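Side-chain contacts in putative amidohydrolase (Unidentified, PDB 3FEQ), which probably acts as a zinc-dependent prolidase of the amidohydrolase superfamily, hydrolysing dipeptides that end in proline: residues His67-Asn72 with Gly109-Ser114; Ile84-Arg89 with Phe159-Ile164; Pro92-Met97 with Pro127-Ser132. All blocks are in the same frame, centred on the assembly; numbering follows the deposited sequence.

How the contacts relate
All three contacts are buried, yet they differ in depth and chemistry. Contact 1 lies at the zinc site and is the polar one: a histidine that binds the metal is hydrogen-bonded to a backbone carbonyl. Contact 3 lies about 8 Å from it, centre to centre, and is apolar in its side chains, helix 90-99 packing on the chain around strand 128-129; V68 of contact 1 rests against its L94. Contact 2 is farthest from the middle of the chain and smallest, a helix methyl against a turn. I164, at the end of 159-164, reaches back to H67 and G109. Contacts 1 and 2 both touch a second subunit, whereas contact 3 touches no other chain.

Contact 1 of 3, residues His67-Asn72 with Gly109-Ser114; sequences HVLASN and GGADWS. With ZN (zinc ion), chain U.
With CG beside its backbone N and anti to its carbonyl carbon (chi1 -57°), H67 swings its imidazole out from the loop after strand 56-66 and brings ND1 up to the carbonyl of G109. L69, two residues on, directs its CB at the same segment. The ring of H67 is used at both nitrogens. ND1 gives its hydrogen to G109 O over 3.1 Å; the bond is fairly straight, 158° at the hydrogen, and it follows a lone pair in the carbonyl plane while the oxygen stays close to the plane of the ring. NE2 binds the zinc ion at 2.2 Å. The backbone of G109 thus acts as a second shell: its bond to ND1 is consistent with NE2 being the nitrogen turned to the metal, and together with the zinc bond it should limit rotation of the ring about CB-CG. L69 supplies the apolar half: its CD1 lies beside the peptide that joins G110 to A111, 3.5 Å from A111 N, and meets the A111 methyl at 4.2 Å. Both glycines have positive phi, a conformation that suits residues without a side chain, and G110 comes close to L69, 5.7 Å between CA atoms. D107 ties the two loops together, its carboxylate accepting from V68 N and from A111 N. Farther along, D112 takes the N-cap position of helix 113-120, its OD1 bonded to L115 N. H65 binds the same zinc ion as H67, and D323 belongs to the same metal site. Two histidines separated by a single residue, leaving the end of the first barrel strand to bind metal, are the HxH signature of the amidohydrolase superfamily.

Contact 2 of 3, residues Ile84-Arg89 with Phe159-Ile164; sequences ILAAIR and FRTGAI
T161 is where 159-164 first meets helix 83-88, and A86 is the residue it meets. Its OG1 sits between the backbone N and the carbonyl carbon (chi1 47°), which turns the oxygen toward the helix, where it comes to 3.9 Å from A86 CB. This is a plain van der Waals approach of oxygen to methyl. The backbone N of T161 donates to N83 OD1, at the start of the helix. G162 follows and presents only backbone: its CA lies 4.0 Å from A86 CB, and with no side chain in between, the CA atoms of A86 and G162 come within 5.3 Å. The methyl of A86 therefore rests on the bend in the chain between T161 and G162. G162 O is bonded to N78 ND2 of helix 75-79, a second polar tie for the loop. A163 closes the type I turn that starts at R160, its N bonded to R160 O at 3.1 Å, and the chain then runs through I164 toward strand 165-167. On its other faces the helix meets a second subunit: A87 packs on I84 of that neighbouring chain. Between 84-89 and 159-164 themselves the contact is small, a methyl against a hydroxyl oxygen and a glycine CA, and is van der Waals in kind; the missing side chain of G162 permits the close approach, and the hydrogen bonds from N83 and N78 probably help to place the turn.

Contact 3 of 3, residues Pro92-Met97 with Pro127-Ser132; sequences PILDAM and PRIFPS
Helix 90-99 passes the start of strand 128-129 with L94 and P127 as the nearest backbone neighbours, 6.8 Å between CA atoms. The meeting of side chains is centred on the ring of P127, which lies against the helix between L94 and M97, about one helical turn apart. L94 makes two of the three side-chain touches. Its CG lies beside the backbone N, chi1 -81°, and although its CB points neither at the strand nor from it, this torsion, with chi2 near 166°, brings CD2 to P127 CD, 3.8 Å away. The two side chains cross obliquely. The same CD2 also touches I129 CD1 at 4.1 Å, and there the chains meet at about a right angle, so one leucine methyl reaches both residues. P127 CD also lies 3.5 Å from L94 O, packing against the helix backbone as well as its side chain. From the next turn M97 offers its root, not its tip: CB meets P127 CG at 4.0 Å, while the extended chain beyond CG leads the sulfur away from the 127-132 segment. I129 sets CG1 beside its backbone N, and CD1 at the end of that branch makes the touch. The side-chain contacts are apolar and buried; the one polar atom involved is L94 O, met by P127 CD. They join helix 90-99 to strand 128-129, next to strand 102-107 in the barrel. Those two strands run parallel, and V105 of 102-107 touches both M97 and P127. From helix 113-120, L115 packs on L94 and I129, so helices 90-99 and 113-120 both pack here.

Contact 1 of 3, residues His67-Asn72 with Gly109-Ser114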
loop_
_atom_site.group_PDB
_atom_site.type_symbol
_atom_site.label_atom_id
_atom_site.label_comp_id
_atom_site.label_asym_id
_atom_site.label_seq_id
_atom_site.Cartn_x
_atom_site.Cartn_y
_atom_site.Cartn_z
ATOM N N HIS C 67 33.447 2.677 13.971
ATOM C CA HIS C 67 32.131 3.249 13.724
ATOM C C HIS C 67 32.213 4.728 14.046
ATOM O O HIS C 67 32.019 5.152 15.183
ATOM C CB HIS C 67 31.037 2.558 14.546
ATOM C CG HIS C 67 30.953 1.081 14.324
ATOM N ND1 HIS C 67 30.122 0.514 13.384
ATOM C CD2 HIS C 67 31.628 0.055 14.895
ATOM C CE1 HIS C 67 30.289 -0.796 13.382
ATOM N NE2 HIS C 67 31.201 -1.101 14.288
ATOM N N VAL C 68 32.569 5.499 13.029
ATOM C CA VAL C 68 32.724 6.937 13.131
ATOM C C VAL C 68 31.484 7.616 13.666
ATOM O O VAL C 68 31.585 8.619 14.349
ATOM C CB VAL C 68 32.982 7.507 11.761
ATOM C CG1 VAL C 68 32.882 9.016 11.791
ATOM C CG2 VAL C 68 34.323 7.020 11.242
ATOM N N LEU C 69 30.315 7.073 13.344
ATOM C CA LEU C 69 29.055 7.673 13.766
ATOM C C LEU C 69 28.539 7.212 15.136
ATOM O O LEU C 69 27.568 7.765 15.667
ATOM C CB LEU C 69 28.006 7.453 12.695
ATOM C CG LEU C 69 28.134 8.522 11.622
ATOM C CD1 LEU C 69 27.793 7.938 10.300
ATOM C CD2 LEU C 69 27.224 9.716 11.941
ATOM N N ALA C 70 29.208 6.221 15.717
ATOM C CA ALA C 70 28.848 5.713 17.037
ATOM C C ALA C 70 29.199 6.715 18.136
ATOM O O ALA C 70 30.178 6.541 18.868
ATOM C CB ALA C 70 29.529 4.382 17.291
ATOM N N SER C 71 28.389 7.761 18.251
ATOM C CA SER C 71 28.681 8.831 19.187
ATOM C C SER C 71 28.207 8.537 20.607
ATOM O O SER C 71 28.547 9.281 21.525
ATOM C CB SER C 71 28.106 10.153 18.697
ATOM O OG SER C 71 26.698 10.143 18.756
ATOM N N ASN C 72 27.418 7.476 20.791
ATOM C CA ASN C 72 27.255 6.883 22.122
ATOM C C ASN C 72 27.127 5.359 22.188
ATOM O O ASN C 72 26.667 4.727 21.244
ATOM C CB ASN C 72 26.156 7.582 22.925
ATOM C CG ASN C 72 24.795 7.026 22.651
ATOM O OD1 ASN C 72 24.321 6.121 23.349
ATOM N ND2 ASN C 72 24.138 7.575 21.639
ATOM N N GLY C 109 30.031 0.294 9.033
ATOM C CA GLY C 109 28.595 0.532 9.082
ATOM C C GLY C 109 28.266 1.776 9.871
ATOM O O GLY C 109 28.711 1.926 10.996
ATOM N N GLY C 110 27.468 2.653 9.272
ATOM C CA GLY C 110 27.228 3.983 9.800
ATOM C C GLY C 110 27.569 5.014 8.744
ATOM O O GLY C 110 26.683 5.682 8.212
ATOM N N ALA C 111 28.857 5.151 8.436
ATOM C CA ALA C 111 29.306 6.222 7.565
ATOM C C ALA C 111 28.990 5.886 6.140
ATOM O O ALA C 111 29.131 4.737 5.714
ATOM C CB ALA C 111 30.772 6.467 7.724
ATOM N N ASP C 112 28.576 6.910 5.410
ATOM C CA ASP C 112 28.189 6.790 4.017
ATOM C C ASP C 112 29.150 7.554 3.087
ATOM O O ASP C 112 30.166 8.106 3.513
ATOM C CB ASP C 112 26.774 7.334 3.845
ATOM C CG ASP C 112 26.649 8.812 4.264
ATOM O OD1 ASP C 112 27.632 9.392 4.784
ATOM O OD2 ASP C 112 25.559 9.399 4.067
ATOM N N TRP C 113 28.777 7.619 1.818
ATOM C CA TRP C 113 29.570 8.272 0.809
ATOM C C TRP C 113 29.660 9.768 1.081
ATOM O O TRP C 113 30.712 10.363 0.870
ATOM C CB TRP C 113 28.952 7.969 -0.556
ATOM C CG TRP C 113 29.498 8.718 -1.720
ATOM C CD1 TRP C 113 30.499 8.321 -2.545
ATOM C CD2 TRP C 113 28.987 9.941 -2.265
ATOM N NE1 TRP C 113 30.679 9.243 -3.548
ATOM C CE2 TRP C 113 29.766 10.251 -3.397
ATOM C CE3 TRP C 113 27.973 10.830 -1.877
ATOM C CZ2 TRP C 113 29.568 11.411 -4.152
ATOM C CZ3 TRP C 113 27.769 11.980 -2.630
ATOM C CH2 TRP C 113 28.563 12.258 -3.756
ATOM N N SER C 114 28.587 10.364 1.604
ATOM C CA SER C 114 28.593 11.803 1.936
ATOM C C SER C 114 29.715 12.186 2.903
ATOM O O SER C 114 30.339 13.243 2.748
ATOM C CB SER C 114 27.256 12.289 2.515
ATOM O OG SER C 114 26.242 11.316 2.419
HETATM ZN ZN ZN U . 31.297 -3.307 14.640
#

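Contact 2 of 3, residues Ile84-Arg89 with Phe159-Ile164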
loop_
_atom_site.group_PDB
_atom_site.type_symbol
_atom_site.label_atom_id
_atom_site.label_comp_id
_atom_site.label_asym_id
_atom_site.label_seq_id
_atom_site.Cartn_x
_atom_site.Cartn_y
_atom_site.Cartn_z
ATOM N N ILE C 84 20.553 15.308 12.058
ATOM C CA ILE C 84 21.517 16.380 12.044
ATOM C C ILE C 84 22.405 16.370 13.290
ATOM O O ILE C 84 23.583 16.697 13.206
ATOM C CB ILE C 84 20.837 17.747 11.736
ATOM C CG1 ILE C 84 21.542 18.909 12.436
ATOM C CG2 ILE C 84 19.341 17.697 12.034
ATOM C CD1 ILE C 84 21.057 19.185 13.836
ATOM N N LEU C 85 21.870 15.912 14.420
ATOM C CA LEU C 85 22.683 15.719 15.623
ATOM C C LEU C 85 23.692 14.566 15.504
ATOM O O LEU C 85 24.855 14.711 15.880
ATOM C CB LEU C 85 21.794 15.505 16.833
ATOM C CG LEU C 85 21.611 16.764 17.654
ATOM C CD1 LEU C 85 20.487 16.555 18.631
ATOM C CD2 LEU C 85 22.898 17.026 18.372
ATOM N N ALA C 86 23.229 13.433 14.973
ATOM C CA ALA C 86 24.075 12.291 14.648
ATOM C C ALA C 86 25.289 12.698 13.827
ATOM O O ALA C 86 26.392 12.205 14.053
ATOM C CB ALA C 86 23.275 11.245 13.898
ATOM N N ALA C 87 25.079 13.583 12.862
ATOM C CA ALA C 87 26.157 14.048 12.010
ATOM C C ALA C 87 27.139 14.898 12.826
ATOM O O ALA C 87 28.331 14.586 12.917
ATOM C CB ALA C 87 25.595 14.832 10.818
ATOM N N ILE C 88 26.612 15.925 13.476
ATOM C CA ILE C 88 27.412 16.872 14.249
ATOM C C ILE C 88 28.372 16.152 15.189
ATOM O O ILE C 88 29.570 16.429 15.206
ATOM C CB ILE C 88 26.505 17.816 15.097
ATOM C CG1 ILE C 88 25.601 18.694 14.215
ATOM C CG2 ILE C 88 27.328 18.675 16.028
ATOM C CD1 ILE C 88 26.212 19.127 12.883
ATOM N N ARG C 89 27.840 15.198 15.941
ATOM C CA ARG C 89 28.591 14.521 16.990
ATOM C C ARG C 89 29.741 13.650 16.473
ATOM O O ARG C 89 30.612 13.257 17.246
ATOM C CB ARG C 89 27.645 13.668 17.823
ATOM C CG ARG C 89 26.742 14.454 18.737
ATOM C CD ARG C 89 26.287 13.583 19.872
ATOM N NE ARG C 89 24.837 13.513 19.910
ATOM C CZ ARG C 89 24.084 14.119 20.819
ATOM N NH1 ARG C 89 22.762 14.020 20.756
ATOM N NH2 ARG C 89 24.654 14.820 21.790
ATOM N N PHE C 159 16.206 5.622 6.361
ATOM C CA PHE C 159 17.472 5.378 6.998
ATOM C C PHE C 159 17.886 6.526 7.899
ATOM O O PHE C 159 18.052 7.654 7.456
ATOM C CB PHE C 159 18.531 4.971 5.976
ATOM C CG PHE C 159 18.264 3.618 5.349
ATOM C CD1 PHE C 159 18.406 3.427 3.983
ATOM C CD2 PHE C 159 17.791 2.556 6.127
ATOM C CE1 PHE C 159 18.131 2.194 3.407
ATOM C CE2 PHE C 159 17.503 1.325 5.558
ATOM C CZ PHE C 159 17.681 1.144 4.196
ATOM N N ARG C 160 17.901 6.244 9.196
ATOM C CA ARG C 160 18.438 7.155 10.193
ATOM C C ARG C 160 19.954 7.233 10.014
ATOM O O ARG C 160 20.615 6.194 9.893
ATOM C CB ARG C 160 18.112 6.620 11.590
ATOM C CG ARG C 160 16.797 5.863 11.697
ATOM C CD ARG C 160 15.631 6.803 11.943
ATOM N NE ARG C 160 15.824 7.615 13.140
ATOM C CZ ARG C 160 15.977 8.937 13.136
ATOM N NH1 ARG C 160 15.959 9.607 11.993
ATOM N NH2 ARG C 160 16.159 9.589 14.278
ATOM N N THR C 161 20.515 8.440 9.987
ATOM C CA THR C 161 21.950 8.574 9.715
ATOM C C THR C 161 22.824 8.090 10.855
ATOM O O THR C 161 24.029 7.979 10.694
ATOM C CB THR C 161 22.384 10.009 9.327
ATOM O OG1 THR C 161 21.817 10.943 10.242
ATOM C CG2 THR C 161 21.960 10.353 7.888
ATOM N N GLY C 162 22.212 7.799 11.998
ATOM C CA GLY C 162 22.926 7.290 13.169
ATOM C C GLY C 162 22.793 5.788 13.348
ATOM O O GLY C 162 23.251 5.234 14.344
ATOM N N ALA C 163 22.153 5.128 12.388
ATOM C CA ALA C 163 21.993 3.686 12.436
ATOM C C ALA C 163 23.230 2.957 11.903
ATOM O O ALA C 163 23.700 3.237 10.814
ATOM C CB ALA C 163 20.754 3.276 11.672
ATOM N N ILE C 164 23.760 2.033 12.693
ATOM C CA ILE C 164 24.879 1.189 12.267
ATOM C C ILE C 164 24.478 0.182 11.172
ATOM O O ILE C 164 25.193 -0.009 10.197
ATOM C CB ILE C 164 25.500 0.463 13.493
ATOM C CG1 ILE C 164 26.149 1.486 14.416
ATOM C CG2 ILE C 164 26.520 -0.574 13.092
ATOM C CD1 ILE C 164 27.027 2.492 13.701
#

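Contact 3 of 3, residues Pro92-Met97 with Pro127-Ser132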
loop_
_atom_site.group_PDB
_atom_site.type_symbol
_atom_site.label_atom_id
_atom_site.label_comp_id
_atom_site.label_asym_id
_atom_site.label_seq_id
_atom_site.Cartn_x
_atom_site.Cartn_y
_atom_site.Cartn_z
ATOM N N PRO C 92 33.811 15.647 16.103
ATOM C CA PRO C 92 34.931 15.505 17.043
ATOM C C PRO C 92 35.577 14.117 17.017
ATOM O O PRO C 92 36.768 13.999 17.236
ATOM C CB PRO C 92 34.282 15.740 18.408
ATOM C CG PRO C 92 33.023 16.448 18.114
ATOM C CD PRO C 92 32.553 15.952 16.808
ATOM N N ILE C 93 34.791 13.079 16.759
ATOM C CA ILE C 93 35.324 11.731 16.682
ATOM C C ILE C 93 36.347 11.639 15.563
ATOM O O ILE C 93 37.433 11.077 15.747
ATOM C CB ILE C 93 34.205 10.689 16.469
ATOM C CG1 ILE C 93 33.399 10.505 17.758
ATOM C CG2 ILE C 93 34.791 9.342 16.004
ATOM C CD1 ILE C 93 31.975 10.010 17.531
ATOM N N LEU C 94 36.000 12.226 14.420
ATOM C CA LEU C 94 36.837 12.164 13.227
ATOM C C LEU C 94 38.102 12.984 13.413
ATOM O O LEU C 94 39.200 12.541 13.104
ATOM C CB LEU C 94 36.066 12.684 12.024
ATOM C CG LEU C 94 35.098 11.724 11.352
ATOM C CD1 LEU C 94 34.188 12.498 10.413
ATOM C CD2 LEU C 94 35.886 10.693 10.602
ATOM N N ASP C 95 37.933 14.182 13.945
ATOM C CA ASP C 95 39.040 15.079 14.154
ATOM C C ASP C 95 40.077 14.455 15.084
ATOM O O ASP C 95 41.283 14.579 14.856
ATOM C CB ASP C 95 38.528 16.399 14.726
ATOM C CG ASP C 95 39.528 17.516 14.577
ATOM O OD1 ASP C 95 40.116 17.648 13.480
ATOM O OD2 ASP C 95 39.744 18.254 15.559
ATOM N N ALA C 96 39.596 13.757 16.108
ATOM C CA ALA C 96 40.459 13.124 17.084
ATOM C C ALA C 96 41.214 11.917 16.512
ATOM O O ALA C 96 42.404 11.743 16.784
ATOM C CB ALA C 96 39.665 12.738 18.315
ATOM N N MET C 97 40.544 11.103 15.700
ATOM C CA MET C 97 41.213 9.957 15.072
ATOM C C MET C 97 42.400 10.437 14.226
ATOM O O MET C 97 43.466 9.793 14.184
ATOM C CB MET C 97 40.248 9.163 14.192
ATOM C CG MET C 97 39.247 8.300 14.933
ATOM S SD MET C 97 38.273 7.336 13.763
ATOM C CE MET C 97 37.156 6.518 14.861
ATOM N N PRO C 127 40.159 11.430 8.910
ATOM C CA PRO C 127 40.836 10.477 8.034
ATOM C C PRO C 127 40.020 10.268 6.784
ATOM O O PRO C 127 38.842 10.615 6.774
ATOM C CB PRO C 127 40.834 9.183 8.852
ATOM C CG PRO C 127 40.529 9.609 10.257
ATOM C CD PRO C 127 39.671 10.789 10.142
ATOM N N ARG C 128 40.645 9.724 5.743
ATOM C CA ARG C 128 39.918 9.212 4.588
ATOM C C ARG C 128 39.050 8.088 5.091
ATOM O O ARG C 128 39.467 7.328 5.962
ATOM C CB ARG C 128 40.871 8.713 3.495
ATOM C CG ARG C 128 40.209 7.910 2.372
ATOM C CD ARG C 128 41.171 7.606 1.231
ATOM N NE ARG C 128 42.558 7.807 1.628
ATOM C CZ ARG C 128 43.381 8.682 1.058
ATOM N NH1 ARG C 128 44.625 8.801 1.505
ATOM N NH2 ARG C 128 42.970 9.427 0.035
ATOM N N ILE C 129 37.815 8.040 4.598
ATOM C CA ILE C 129 36.865 7.014 5.002
ATOM C C ILE C 129 36.640 5.995 3.871
ATOM O O ILE C 129 36.466 6.367 2.700
ATOM C CB ILE C 129 35.534 7.638 5.461
ATOM C CG1 ILE C 129 35.779 8.676 6.558
ATOM C CG2 ILE C 129 34.607 6.581 6.017
ATOM C CD1 ILE C 129 34.593 9.599 6.832
ATOM N N PHE C 130 36.698 4.713 4.228
ATOM C CA PHE C 130 36.202 3.653 3.367
ATOM C C PHE C 130 34.868 3.145 3.892
ATOM O O PHE C 130 34.833 2.203 4.688
ATOM C CB PHE C 130 37.212 2.511 3.270
ATOM C CG PHE C 130 38.492 2.893 2.586
ATOM C CD1 PHE C 130 39.613 3.241 3.323
ATOM C CD2 PHE C 130 38.572 2.915 1.208
ATOM C CE1 PHE C 130 40.779 3.614 2.701
ATOM C CE2 PHE C 130 39.743 3.280 0.574
ATOM C CZ PHE C 130 40.847 3.632 1.319
ATOM N N PRO C 131 33.762 3.741 3.413
ATOM C CA PRO C 131 32.468 3.520 4.025
ATOM C C PRO C 131 31.872 2.170 3.640
ATOM O O PRO C 131 32.065 1.687 2.517
ATOM C CB PRO C 131 31.628 4.659 3.464
ATOM C CG PRO C 131 32.189 4.895 2.127
ATOM C CD PRO C 131 33.661 4.596 2.220
ATOM N N SER C 132 31.188 1.554 4.595
ATOM C CA SER C 132 30.442 0.335 4.341
ATOM C C SER C 132 28.982 0.665 3.999
ATOM O O SER C 132 28.251 -0.171 3.457
ATOM C CB SER C 132 30.533 -0.608 5.551
ATOM O OG SER C 132 31.849 -1.142 5.701
#